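AGR_C_1268p (Agrobacterium tumefaciens str. C58, PDB 2GHS) probably acts as a metal-dependent gluconolactonase of the SMP-30/regucalcin family, a beta-propeller protein that binds one divalent metal cation per subunit. Local coordinates at residues Leu88-Ser93 with Ile105-Gly110; Leu203-Leu208 with Lys218-Ile223; Ala246-Gly251 with Gln272-Ala277. All coordinates share one frame; numbering follows the deposited sequence.

The three contacts follow one another along the chain; none nests in or crosses another. Contact 1 comes first. It pairs the open end of the hairpin of strands 92-99 and 102-107, where a potassium ion is bound. Contact 2 closes the loop between strands 202-207 and 220-224, at the outer edge of its sheet. Its centre lies about 28 Å from that of contact 1. Contact 3 spans a longer excursion, which holds strands 252-256 and 262-267, and joins two different sheets near the middle of the propeller. Its nearest atoms are about 8 Å from contact 1 and about 7 Å from contact 2.

Contact 1: Leu88-Ser93 with Ile105-Gly110; sequences LPFMGS and IASDDG. With K (potassium ion), chain B.
Asp-108 and Met-91, a selenomethionine here, hold each other by two hydrogen bonds. Met-91 N donates a hydrogen bond to Asp-108 OD1 at 2.8 Å, meeting the carboxylate from above its plane. In return Asp-108 N donates to Met-91 O at 3.2 Å. Chi1 of 60° puts the carboxylate of Asp-108 between its own N and carbonyl carbon, which brings OD1 to Met-91 N. Its other oxygen, OD2, forms a salt bridge with Arg-154. OD2 also lies beside the CB and CG methylenes of Met-91. Further along, Ser-93 N donates to Ala-106 O at 2.9 Å in a nearly straight bond. One water donates to both Pro-89 O and Asp-109 OD2 and so bridges the two segments.

The Phe-90 ring packs against this framework. Ser-107 CB sits over one face, 3.8 Å from the ring centroid, a CH-pi contact. Pro-89 CD covers the opposite face. In one of the two conformers of Ile-105, its CG2 methyl touches Phe-90 CE1 at 3.8 Å. Ser-107 OG donates to Gly-110 O and accepts from Asp-109 N at 3.0 Å. Gly-110 O is gripped from both faces of its plane, by Ser-107 N and by Ser-107 OG.

Asp-108 O binds the potassium ion at 2.6 Å, and Glu-128, Leu-131 and Asn-134 complete the protein ligands with their carbonyl oxygens. The whole is an antiparallel beta pair, Gly-92 with Ser-107, leading into an ST turn and a type I turn within a propeller blade, beside the predicted substrate residues Arg-135 and Asn-137.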
ATOM      1  N   LEU A  88       1.727 -18.330  -1.912  1.00  9.18           N
ATOM      2  CA  LEU A  88       0.870 -18.045  -3.057  1.00  8.40           C
ATOM      3  C   LEU A  88       1.506 -18.544  -4.357  1.00  7.46           C
ATOM      4  O   LEU A  88       2.743 -18.585  -4.482  1.00  8.02           O
ATOM      5  CB  LEU A  88       0.719 -16.531  -3.162  1.00  6.88           C
ATOM      6  CG  LEU A  88       0.205 -15.771  -1.959  1.00  7.78           C
ATOM      7  CD1 LEU A  88       0.244 -14.280  -2.218  1.00 11.07           C
ATOM      8  CD2 LEU A  88      -1.223 -16.208  -1.617  1.00 10.79           C
ATOM      9  N   PRO A  89       0.663 -18.873  -5.358  1.00  7.59           N
ATOM     10  CA  PRO A  89       1.169 -19.275  -6.654  1.00  9.30           C
ATOM     11  C   PRO A  89       1.425 -18.050  -7.574  1.00 10.32           C
ATOM     12  O   PRO A  89       1.570 -18.244  -8.769  1.00 11.16           O
ATOM     13  CB  PRO A  89      -0.006 -20.068  -7.242  1.00  8.11           C
ATOM     14  CG  PRO A  89      -1.217 -19.403  -6.655  1.00  7.95           C
ATOM     15  CD  PRO A  89      -0.800 -18.828  -5.312  1.00  9.90           C
ATOM     16  N   PHE A  90       1.412 -16.826  -7.029  1.00  7.79           N
ATOM     17  CA  PHE A  90       1.593 -15.620  -7.778  1.00  7.50           C
ATOM     18  C   PHE A  90       2.160 -14.555  -6.843  1.00  8.09           C
ATOM     19  O   PHE A  90       2.261 -14.784  -5.611  1.00  8.24           O
ATOM     20  CB  PHE A  90       0.290 -15.175  -8.477  1.00  8.88           C
ATOM     21  CG  PHE A  90      -0.935 -15.170  -7.598  1.00  6.81           C
ATOM     22  CD1 PHE A  90      -0.956 -14.499  -6.406  1.00  6.18           C
ATOM     23  CD2 PHE A  90      -2.064 -15.889  -7.973  1.00  8.03           C
ATOM     24  CE1 PHE A  90      -2.107 -14.486  -5.581  1.00  9.22           C
ATOM     25  CE2 PHE A  90      -3.182 -15.884  -7.177  1.00 11.06           C
ATOM     26  CZ  PHE A  90      -3.210 -15.206  -5.967  1.00 10.07           C
HETATM   27  N   MSE A  91       2.525 -13.408  -7.421  1.00  8.81           N
HETATM   28  CA  MSE A  91       3.036 -12.305  -6.624  1.00  9.19           C
HETATM   29  C   MSE A  91       1.876 -11.424  -6.239  1.00  9.92           C
HETATM   30  O   MSE A  91       1.455 -10.553  -7.001  1.00  9.78           O
HETATM   31  CB  MSE A  91       4.133 -11.508  -7.383  1.00  8.00           C
HETATM   32  CG  MSE A  91       5.356 -12.316  -7.639  1.00  7.85           C
HETATM   33 SE   MSE A  91       6.715 -11.129  -8.431  1.00 12.11          SE
HETATM   34  CE  MSE A  91       8.103 -12.313  -8.627  1.00  9.89           C
ATOM     35  N   GLY A  92       1.319 -11.664  -5.069  1.00  9.30           N
ATOM     36  CA  GLY A  92       0.249 -10.785  -4.587  1.00  9.95           C
ATOM     37  C   GLY A  92       0.839  -9.468  -4.143  1.00  9.43           C
ATOM     38  O   GLY A  92       1.911  -9.453  -3.547  1.00 10.28           O
ATOM     39  N   SER A  93       0.104  -8.366  -4.371  1.00  8.49           N
ATOM     40  CA  SER A  93       0.513  -7.054  -3.867  1.00  8.02           C
ATOM     41  C   SER A  93      -0.538  -6.217  -3.160  1.00 10.00           C
ATOM     42  O   SER A  93      -0.157  -5.202  -2.555  1.00  9.11           O
ATOM     43  CB  SER A  93       1.093  -6.228  -4.983  1.00 11.03           C
ATOM     44  OG  SER A  93       0.065  -5.934  -5.930  1.00 10.83           O
ATOM     45  N   ILE A 105      -7.511 -10.577  -3.753  1.00  8.22           N
ATOM     46  CA  ILE A 105      -6.076 -10.355  -3.852  0.65  7.88           C
ATOM     47  C   ILE A 105      -5.751  -9.925  -5.270  1.00  7.39           C
ATOM     48  O   ILE A 105      -6.185 -10.570  -6.243  1.00  8.16           O
ATOM     49  CB  ILE A 105      -5.291 -11.636  -3.546  0.65 10.00           C
ATOM     50  CG1 ILE A 105      -5.353 -11.950  -2.046  0.65 10.82           C
ATOM     51  CG2 ILE A 105      -3.857 -11.475  -4.011  0.65  8.46           C
ATOM     52  CD1 ILE A 105      -4.683 -13.237  -1.676  0.65 15.11           C
ATOM     53  N   ALA A 106      -5.000  -8.827  -5.390  1.00  8.31           N
ATOM     54  CA  ALA A 106      -4.466  -8.377  -6.675  1.00  9.56           C
ATOM     55  C   ALA A 106      -3.079  -8.976  -6.806  1.00  9.95           C
ATOM     56  O   ALA A 106      -2.279  -8.924  -5.895  1.00 10.85           O
ATOM     57  CB  ALA A 106      -4.376  -6.870  -6.736  1.00 12.66           C
ATOM     58  N   SER A 107      -2.789  -9.515  -7.977  1.00  8.81           N
ATOM     59  CA  SER A 107      -1.506 -10.100  -8.233  1.00  8.13           C
ATOM     60  C   SER A 107      -1.030  -9.814  -9.646  1.00  5.82           C
ATOM     61  O   SER A 107      -1.770  -9.232 -10.467  1.00  8.02           O
ATOM     62  CB  SER A 107      -1.614 -11.608  -8.071  1.00 10.35           C
ATOM     63  OG  SER A 107      -2.211 -12.252  -9.202  1.00  8.27           O
ATOM     64  N   ASP A 108       0.204 -10.246  -9.927  1.00  7.49           N
ATOM     65  CA  ASP A 108       0.795 -10.196 -11.251  1.00  7.18           C
ATOM     66  C   ASP A 108       0.076 -11.017 -12.285  1.00 10.23           C
ATOM     67  O   ASP A 108       0.280 -10.823 -13.487  1.00 10.93           O
ATOM     68  CB  ASP A 108       2.292 -10.552 -11.208  1.00  7.03           C
ATOM     69  CG  ASP A 108       2.594 -11.961 -10.655  1.00 10.68           C
ATOM     70  OD1 ASP A 108       1.748 -12.533  -9.948  1.00 11.17           O
ATOM     71  OD2 ASP A 108       3.749 -12.454 -10.882  1.00 10.96           O
ATOM     72  N   ASP A 109      -0.756 -11.934 -11.841  1.00  9.50           N
ATOM     73  CA  ASP A 109      -1.454 -12.795 -12.758  1.00  9.31           C
ATOM     74  C   ASP A 109      -2.979 -12.571 -12.848  1.00  9.57           C
ATOM     75  O   ASP A 109      -3.675 -13.293 -13.593  1.00 13.19           O
ATOM     76  CB  ASP A 109      -1.137 -14.260 -12.367  1.00 10.33           C
ATOM     77  CG  ASP A 109       0.372 -14.623 -12.556  1.00 11.86           C
ATOM     78  OD1 ASP A 109       1.118 -13.896 -13.277  1.00 18.24           O
ATOM     79  OD2 ASP A 109       0.792 -15.641 -11.974  1.00 23.85           O
ATOM     80  N   GLY A 110      -3.494 -11.544 -12.165  1.00  9.53           N
ATOM     81  CA  GLY A 110      -4.890 -11.254 -12.143  1.00 10.20           C
ATOM     82  C   GLY A 110      -5.402 -11.021 -10.737  1.00  8.02           C
ATOM     83  O   GLY A 110      -4.625 -10.999  -9.763  1.00 10.32           O
TER
HETATM   84  K     K B 315       1.233  -9.511 -15.519  1.00 12.29           K
HETATM   85  O   HOH W   1       1.814 -18.028 -11.515  1.00 15.37           O
HETATM   86  O   HOH W   2       0.773  -7.049 -14.234  1.00 10.79           O

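Contact 2: Leu203-Leu208 with Lys218-Ile223; sequences LMRVPL and KAEVFI
Leu-203, in one of its two conformers, sets its CD2 methyl against the edge of the Phe-222 ring, 3.7 Å from CD2 of that ring and in its plane. The two side chains then lie side by side. The Phe-222 ring also meets that of Tyr-194. On the same side, the CB and CG methylenes of Arg-205 rest on Phe-222 CB. Glu-220 CG lies over one face of the Arg-205 guanidinium, toward its rim, with CG 3.8 Å from NH1. Glu-220 sends its carboxylate the other way, into a salt bridge with Lys-218, OE2 to NZ 2.7 Å.

Phe-222 and Ile-223 both face Leu-203, a classic beta bulge in the antiparallel pairing of strands 202-207 and 220-224. Leu-203 O takes both N-H groups, from Phe-222 N at 2.8 Å and Ile-223 N at 3.1 Å. The pairing register shifts by one between Leu-203 and Met-204.

Selenomethionine Met-204 fills the other side. Its chain bends at chi2 and chi3 and curls over the backbone at Glu-220 and Val-221. The CE methyl meets Ala-219 CB at 3.8 Å, while SE touches Val-221 CG2. Val-206 CG2 meets the same Ala-219 methyl from a different side.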
ATOM      1  N   LEU A 203       3.117  13.988  -6.569  1.00  8.98           N
ATOM      2  CA  LEU A 203       1.890  13.375  -6.051  0.65 10.12           C
ATOM      3  C   LEU A 203       0.701  14.148  -6.642  1.00 12.98           C
ATOM      4  O   LEU A 203       0.602  15.387  -6.510  1.00 11.12           O
ATOM      5  CB  LEU A 203       1.883  13.390  -4.522  0.65 13.46           C
ATOM      6  CG  LEU A 203       0.745  12.600  -3.856  0.65 15.29           C
ATOM      7  CD1 LEU A 203       1.192  12.046  -2.496  0.65 18.06           C
ATOM      8  CD2 LEU A 203      -0.477  13.481  -3.714  0.65 18.97           C
HETATM    9  N   MSE A 204      -0.169  13.419  -7.309  1.00 11.89           N
HETATM   10  CA  MSE A 204      -1.304  13.982  -8.009  1.00 10.12           C
HETATM   11  C   MSE A 204      -2.560  13.861  -7.156  1.00 10.75           C
HETATM   12  O   MSE A 204      -2.691  12.932  -6.375  1.00 12.32           O
HETATM   13  CB  MSE A 204      -1.533  13.182  -9.285  1.00 11.14           C
HETATM   14  CG  MSE A 204      -0.286  12.970 -10.111  1.00 10.40           C
HETATM   15 SE   MSE A 204       0.573  14.615 -10.691  1.00 15.93          SE
HETATM   16  CE  MSE A 204      -0.713  15.244 -11.998  1.00 16.46           C
ATOM     17  N   ARG A 205      -3.489  14.797  -7.337  1.00  9.76           N
ATOM     18  CA  ARG A 205      -4.842  14.668  -6.832  1.00  9.75           C
ATOM     19  C   ARG A 205      -5.812  14.616  -7.994  1.00 11.42           C
ATOM     20  O   ARG A 205      -5.589  15.261  -9.040  1.00  9.75           O
ATOM     21  CB  ARG A 205      -5.177  15.823  -5.872  1.00 11.86           C
ATOM     22  CG  ARG A 205      -5.226  17.195  -6.475  1.00 11.21           C
ATOM     23  CD  ARG A 205      -5.842  18.311  -5.522  1.00 12.12           C
ATOM     24  NE  ARG A 205      -5.864  19.617  -6.187  1.00 13.46           N
ATOM     25  CZ  ARG A 205      -6.762  20.032  -7.093  1.00 16.99           C
ATOM     26  NH1 ARG A 205      -7.787  19.257  -7.457  1.00 19.04           N
ATOM     27  NH2 ARG A 205      -6.627  21.235  -7.648  1.00 15.43           N
ATOM     28  N   VAL A 206      -6.875  13.841  -7.812  1.00 11.12           N
ATOM     29  CA  VAL A 206      -7.848  13.560  -8.848  1.00 11.82           C
ATOM     30  C   VAL A 206      -9.277  13.750  -8.263  1.00  9.42           C
ATOM     31  O   VAL A 206      -9.650  13.105  -7.307  1.00 10.42           O
ATOM     32  CB  VAL A 206      -7.716  12.076  -9.343  1.00 13.38           C
ATOM     33  CG1 VAL A 206      -8.616  11.831 -10.569  1.00 14.81           C
ATOM     34  CG2 VAL A 206      -6.308  11.742  -9.670  1.00 16.70           C
ATOM     35  N   PRO A 207     -10.105  14.634  -8.859  1.00  8.83           N
ATOM     36  CA  PRO A 207     -11.478  14.726  -8.400  1.00 10.06           C
ATOM     37  C   PRO A 207     -12.276  13.515  -8.836  1.00 10.49           C
ATOM     38  O   PRO A 207     -12.097  13.041  -9.969  1.00  8.24           O
ATOM     39  CB  PRO A 207     -11.970  16.029  -9.065  1.00 10.52           C
ATOM     40  CG  PRO A 207     -11.133  16.237 -10.188  1.00 16.33           C
ATOM     41  CD  PRO A 207      -9.821  15.575  -9.938  1.00  8.62           C
ATOM     42  N   LEU A 208     -13.049  12.956  -7.890  1.00  9.15           N
ATOM     43  CA  LEU A 208     -13.781  11.718  -8.099  1.00  7.74           C
ATOM     44  C   LEU A 208     -15.243  11.894  -7.808  1.00  9.27           C
ATOM     45  O   LEU A 208     -15.640  12.768  -7.048  1.00  8.95           O
ATOM     46  CB  LEU A 208     -13.287  10.613  -7.138  1.00  8.39           C
ATOM     47  CG  LEU A 208     -11.794  10.360  -7.004  1.00  9.32           C
ATOM     48  CD1 LEU A 208     -11.511   9.237  -6.040  1.00 10.99           C
ATOM     49  CD2 LEU A 208     -11.219  10.089  -8.381  1.00 10.73           C
ATOM     50  N   LYS A 218      -9.397  15.838 -14.584  1.00 15.94           N
ATOM     51  CA  LYS A 218      -8.030  15.394 -14.822  1.00 13.87           C
ATOM     52  C   LYS A 218      -7.239  15.455 -13.529  1.00 13.43           C
ATOM     53  O   LYS A 218      -7.631  16.144 -12.589  1.00 16.82           O
ATOM     54  CB  LYS A 218      -7.341  16.205 -15.901  1.00 16.14           C
ATOM     55  CG  LYS A 218      -7.062  17.616 -15.487  1.00 16.65           C
ATOM     56  CD  LYS A 218      -6.189  18.368 -16.510  1.00 25.44           C
ATOM     57  CE  LYS A 218      -5.423  19.496 -15.820  1.00 30.36           C
ATOM     58  NZ  LYS A 218      -6.349  20.566 -15.331  1.00 23.95           N
ATOM     59  N   ALA A 219      -6.113  14.752 -13.509  1.00 12.66           N
ATOM     60  CA  ALA A 219      -5.193  14.787 -12.362  1.00 13.66           C
ATOM     61  C   ALA A 219      -4.493  16.127 -12.341  1.00 13.05           C
ATOM     62  O   ALA A 219      -4.154  16.660 -13.401  1.00 13.14           O
ATOM     63  CB  ALA A 219      -4.164  13.664 -12.452  1.00 15.20           C
ATOM     64  N   GLU A 220      -4.298  16.655 -11.120  1.00 11.96           N
ATOM     65  CA  GLU A 220      -3.606  17.919 -10.846  1.00 13.91           C
ATOM     66  C   GLU A 220      -2.419  17.645  -9.937  1.00 12.41           C
ATOM     67  O   GLU A 220      -2.506  16.796  -9.049  1.00 10.92           O
ATOM     68  CB  GLU A 220      -4.538  18.876 -10.098  1.00 15.99           C
ATOM     69  CG  GLU A 220      -5.934  19.041 -10.735  1.00 20.84           C
ATOM     70  CD  GLU A 220      -5.925  19.835 -12.029  1.00 27.16           C
ATOM     71  OE1 GLU A 220      -5.007  20.671 -12.241  1.00 27.81           O
ATOM     72  OE2 GLU A 220      -6.860  19.626 -12.840  1.00 26.23           O
ATOM     73  N   VAL A 221      -1.320  18.363 -10.113  1.00 14.40           N
ATOM     74  CA  VAL A 221      -0.170  18.217  -9.207  1.00 14.28           C
ATOM     75  C   VAL A 221      -0.515  18.796  -7.847  1.00 15.98           C
ATOM     76  O   VAL A 221      -0.876  19.968  -7.735  1.00 16.49           O
ATOM     77  CB  VAL A 221       1.090  18.903  -9.728  1.00 15.41           C
ATOM     78  CG1 VAL A 221       2.254  18.789  -8.732  1.00 18.42           C
ATOM     79  CG2 VAL A 221       1.525  18.336 -11.058  1.00 21.90           C
ATOM     80  N   PHE A 222      -0.440  17.971  -6.810  1.00 12.91           N
ATOM     81  CA  PHE A 222      -0.749  18.380  -5.456  1.00 12.50           C
ATOM     82  C   PHE A 222       0.527  18.616  -4.626  1.00 11.71           C
ATOM     83  O   PHE A 222       0.670  19.688  -4.009  1.00 16.40           O
ATOM     84  CB  PHE A 222      -1.673  17.328  -4.818  1.00 12.32           C
ATOM     85  CG  PHE A 222      -2.089  17.617  -3.393  1.00 12.40           C
ATOM     86  CD1 PHE A 222      -2.600  18.850  -3.015  1.00 15.09           C
ATOM     87  CD2 PHE A 222      -2.030  16.610  -2.445  1.00 16.27           C
ATOM     88  CE1 PHE A 222      -3.014  19.072  -1.706  1.00 14.94           C
ATOM     89  CE2 PHE A 222      -2.458  16.832  -1.127  1.00 16.72           C
ATOM     90  CZ  PHE A 222      -2.938  18.058  -0.762  1.00 19.68           C
ATOM     91  N   ILE A 223       1.444  17.645  -4.630  1.00 14.30           N
ATOM     92  CA  ILE A 223       2.745  17.771  -3.928  1.00 12.63           C
ATOM     93  C   ILE A 223       3.917  17.451  -4.885  1.00 12.29           C
ATOM     94  O   ILE A 223       4.048  16.305  -5.342  1.00 15.77           O
ATOM     95  CB  ILE A 223       2.802  16.832  -2.678  1.00 13.21           C
ATOM     96  CG1 ILE A 223       1.632  17.153  -1.721  1.00 18.35           C
ATOM     97  CG2 ILE A 223       4.186  16.950  -1.994  1.00 18.28           C
ATOM     98  CD1 ILE A 223       1.336  16.084  -0.660  1.00 17.12           C
TER

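Contact 3: Ala246-Gly251 with Gln272-Ala277; sequences ARWGEG and QTTCPA
Trp-248 and Gln-272 pack ring face against side chain. Gln-272 CB stands over the centre of the six-membered ring of Trp-248, 3.7 Å from its centroid and almost on the ring normal, a CH-pi contact. The rest of the Gln-272 chain runs extended beyond CG. Its amide follows the same ring, with CD 3.4 Å from Trp-248 CZ2, and its plane is turned 33° from that of the indole. Gln-272 NE2 is held by the carbonyl oxygen of Glu-293, which probably steadies the amide. The Thr-274 CG2 methyl meets the indole edge, 3.6 Å from Trp-248 CZ3. Trp-248 CG is anti to its backbone N (chi1 174°), which carries the indole out to both partners.

Ala-246 packs its methyl against the backbone of Thr-274 and Cys-275, with CB 3.4 Å from Cys-275 N. The Thr-273 CG2 methyl lies 3.9 Å from the same Ala-246 CB, and Pro-276 CD also approaches this CB.

Polar contact between the segments is slight. Thr-273 OG1 lies 3.3 Å from Arg-247 O, at best a weak bond. The same hydroxyl is hydrogen-bonded to Ala-252 N. It also lies 3.2 Å from CA of Gly-251, just after the turn. Arg-247 O is the acceptor for Glu-250 N within that type II turn, which runs from Arg-247 to Glu-250.

Strand 243-248 is an inner strand of its sheet, next to 231-237, while 273-279 is the outermost strand of a different sheet, next to 285-290. The two run nearly antiparallel. Trp-248 touches Asp-233, the predicted active-site residue, on strand 231-237. Thr-274 and Cys-275 touch Glu-52, a predicted metal ligand, on strand 51-57.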
ATOM      1  N   ALA A 246       5.057   6.662   2.966  1.00  9.80           N
ATOM      2  CA  ALA A 246       6.329   5.974   3.180  1.00 10.61           C
ATOM      3  C   ALA A 246       7.329   6.463   2.129  1.00 10.59           C
ATOM      4  O   ALA A 246       7.027   6.466   0.940  1.00 11.06           O
ATOM      5  CB  ALA A 246       6.150   4.474   3.076  1.00 10.61           C
ATOM      6  N   ARG A 247       8.514   6.873   2.562  1.00  9.02           N
ATOM      7  CA  ARG A 247       9.516   7.434   1.668  1.00  9.93           C
ATOM      8  C   ARG A 247      10.654   6.427   1.548  1.00  9.58           C
ATOM      9  O   ARG A 247      11.444   6.246   2.477  1.00 10.29           O
ATOM     10  CB  ARG A 247      10.037   8.782   2.198  1.00 11.87           C
ATOM     11  CG  ARG A 247      11.006   9.525   1.281  1.00 19.32           C
ATOM     12  CD  ARG A 247      10.281  10.532   0.495  1.00 16.19           C
ATOM     13  NE  ARG A 247      11.007  11.271  -0.528  1.00 11.77           N
ATOM     14  CZ  ARG A 247      10.395  12.156  -1.302  1.00 12.15           C
ATOM     15  NH1 ARG A 247       9.129  12.461  -1.037  1.00 10.60           N
ATOM     16  NH2 ARG A 247      11.039  12.788  -2.260  1.00 15.49           N
ATOM     17  N   TRP A 248      10.711   5.735   0.411  1.00  8.71           N
ATOM     18  CA  TRP A 248      11.736   4.733   0.202  1.00  9.64           C
ATOM     19  C   TRP A 248      13.123   5.356   0.159  1.00 12.02           C
ATOM     20  O   TRP A 248      13.357   6.300  -0.591  1.00 11.74           O
ATOM     21  CB  TRP A 248      11.477   4.010  -1.102  1.00 12.03           C
ATOM     22  CG  TRP A 248      12.512   3.022  -1.547  1.00 12.92           C
ATOM     23  CD1 TRP A 248      13.751   3.294  -2.055  1.00 11.84           C
ATOM     24  CD2 TRP A 248      12.364   1.597  -1.595  1.00 15.55           C
ATOM     25  NE1 TRP A 248      14.399   2.106  -2.392  1.00 13.49           N
ATOM     26  CE2 TRP A 248      13.565   1.059  -2.121  1.00 13.83           C
ATOM     27  CE3 TRP A 248      11.336   0.727  -1.260  1.00 15.11           C
ATOM     28  CZ2 TRP A 248      13.745  -0.316  -2.326  1.00 15.46           C
ATOM     29  CZ3 TRP A 248      11.517  -0.656  -1.474  1.00 15.40           C
ATOM     30  CH2 TRP A 248      12.717  -1.159  -1.981  1.00 16.01           C
ATOM     31  N   GLY A 249      14.004   4.809   0.989  1.00 13.79           N
ATOM     32  CA  GLY A 249      15.376   5.207   1.073  1.00 11.33           C
ATOM     33  C   GLY A 249      15.676   6.147   2.198  1.00 11.86           C
ATOM     34  O   GLY A 249      16.848   6.417   2.473  1.00 15.24           O
ATOM     35  N   GLU A 250      14.640   6.670   2.852  1.00 10.36           N
ATOM     36  CA  GLU A 250      14.794   7.677   3.869  1.00 11.70           C
ATOM     37  C   GLU A 250      14.361   7.201   5.264  1.00 12.85           C
ATOM     38  O   GLU A 250      14.462   7.985   6.225  1.00 14.00           O
ATOM     39  CB  GLU A 250      13.963   8.919   3.478  1.00 11.74           C
ATOM     40  CG  GLU A 250      14.616   9.651   2.326  1.00 13.97           C
ATOM     41  CD  GLU A 250      15.847  10.407   2.791  1.00 27.21           C
ATOM     42  OE1 GLU A 250      15.692  11.477   3.407  1.00 27.14           O
ATOM     43  OE2 GLU A 250      16.960   9.928   2.571  1.00 29.01           O
ATOM     44  N   GLY A 251      13.896   5.950   5.387  1.00 10.88           N
ATOM     45  CA  GLY A 251      13.472   5.394   6.693  1.00  9.19           C
ATOM     46  C   GLY A 251      12.498   6.340   7.385  1.00  8.79           C
ATOM     47  O   GLY A 251      12.741   6.834   8.515  1.00  9.44           O
ATOM     48  N   GLN A 272      14.342   1.358   3.621  1.00  6.42           N
ATOM     49  CA  GLN A 272      13.552   1.161   2.406  1.00  6.99           C
ATOM     50  C   GLN A 272      12.080   1.005   2.784  1.00  6.38           C
ATOM     51  O   GLN A 272      11.486  -0.075   2.680  1.00  5.82           O
ATOM     52  CB  GLN A 272      14.080  -0.001   1.590  1.00  8.17           C
ATOM     53  CG  GLN A 272      15.501   0.214   1.192  1.00 11.26           C
ATOM     54  CD  GLN A 272      16.009  -0.671   0.127  1.00 19.08           C
ATOM     55  OE1 GLN A 272      16.772  -0.205  -0.716  1.00 14.20           O
ATOM     56  NE2 GLN A 272      15.654  -1.949   0.155  1.00 12.65           N
ATOM     57  N   THR A 273      11.524   2.144   3.211  1.00  6.55           N
ATOM     58  CA  THR A 273      10.191   2.199   3.793  1.00  6.65           C
ATOM     59  C   THR A 273       9.191   2.047   2.642  1.00  7.08           C
ATOM     60  O   THR A 273       9.296   2.761   1.620  1.00  7.78           O
ATOM     61  CB  THR A 273       9.942   3.546   4.452  1.00  8.97           C
ATOM     62  OG1 THR A 273      11.146   4.069   4.957  1.00 12.86           O
ATOM     63  CG2 THR A 273       8.920   3.428   5.578  1.00 14.25           C
ATOM     64  N   THR A 274       8.215   1.147   2.780  1.00  6.74           N
ATOM     65  CA  THR A 274       7.321   0.897   1.643  1.00  7.20           C
ATOM     66  C   THR A 274       5.861   1.334   1.792  1.00  9.00           C
ATOM     67  O   THR A 274       5.311   1.845   0.851  1.00  8.18           O
ATOM     68  CB  THR A 274       7.324  -0.575   1.243  1.00 10.50           C
ATOM     69  OG1 THR A 274       7.077  -1.372   2.380  1.00  9.16           O
ATOM     70  CG2 THR A 274       8.660  -0.953   0.634  1.00  8.88           C
ATOM     71  N   CYS A 275       5.250   1.160   2.948  1.00  5.39           N
ATOM     72  CA  CYS A 275       3.819   1.429   3.068  1.00  6.97           C
ATOM     73  C   CYS A 275       3.338   1.502   4.511  1.00  6.13           C
ATOM     74  O   CYS A 275       3.744   0.682   5.320  1.00  7.22           O
ATOM     75  CB  CYS A 275       2.987   0.372   2.319  1.00 10.28           C
ATOM     76  SG  CYS A 275       1.279   0.896   1.960  1.00 11.19           S
ATOM     77  N   PRO A 276       2.474   2.488   4.812  1.00  7.52           N
ATOM     78  CA  PRO A 276       1.772   2.482   6.105  1.00  9.20           C
ATOM     79  C   PRO A 276       0.394   1.801   6.086  1.00  8.79           C
ATOM     80  O   PRO A 276      -0.230   1.624   5.032  1.00  7.75           O
ATOM     81  CB  PRO A 276       1.640   3.964   6.403  1.00  9.08           C
ATOM     82  CG  PRO A 276       1.627   4.628   5.086  1.00 11.81           C
ATOM     83  CD  PRO A 276       2.127   3.689   4.041  1.00  7.49           C
ATOM     84  N   ALA A 277      -0.127   1.496   7.260  1.00  7.24           N
ATOM     85  CA  ALA A 277      -1.500   0.988   7.402  1.00  6.90           C
ATOM     86  C   ALA A 277      -2.043   1.371   8.782  1.00  7.10           C
ATOM     87  O   ALA A 277      -1.309   1.314   9.744  1.00  8.38           O
ATOM     88  CB  ALA A 277      -1.548  -0.516   7.212  1.00  7.08           C
TER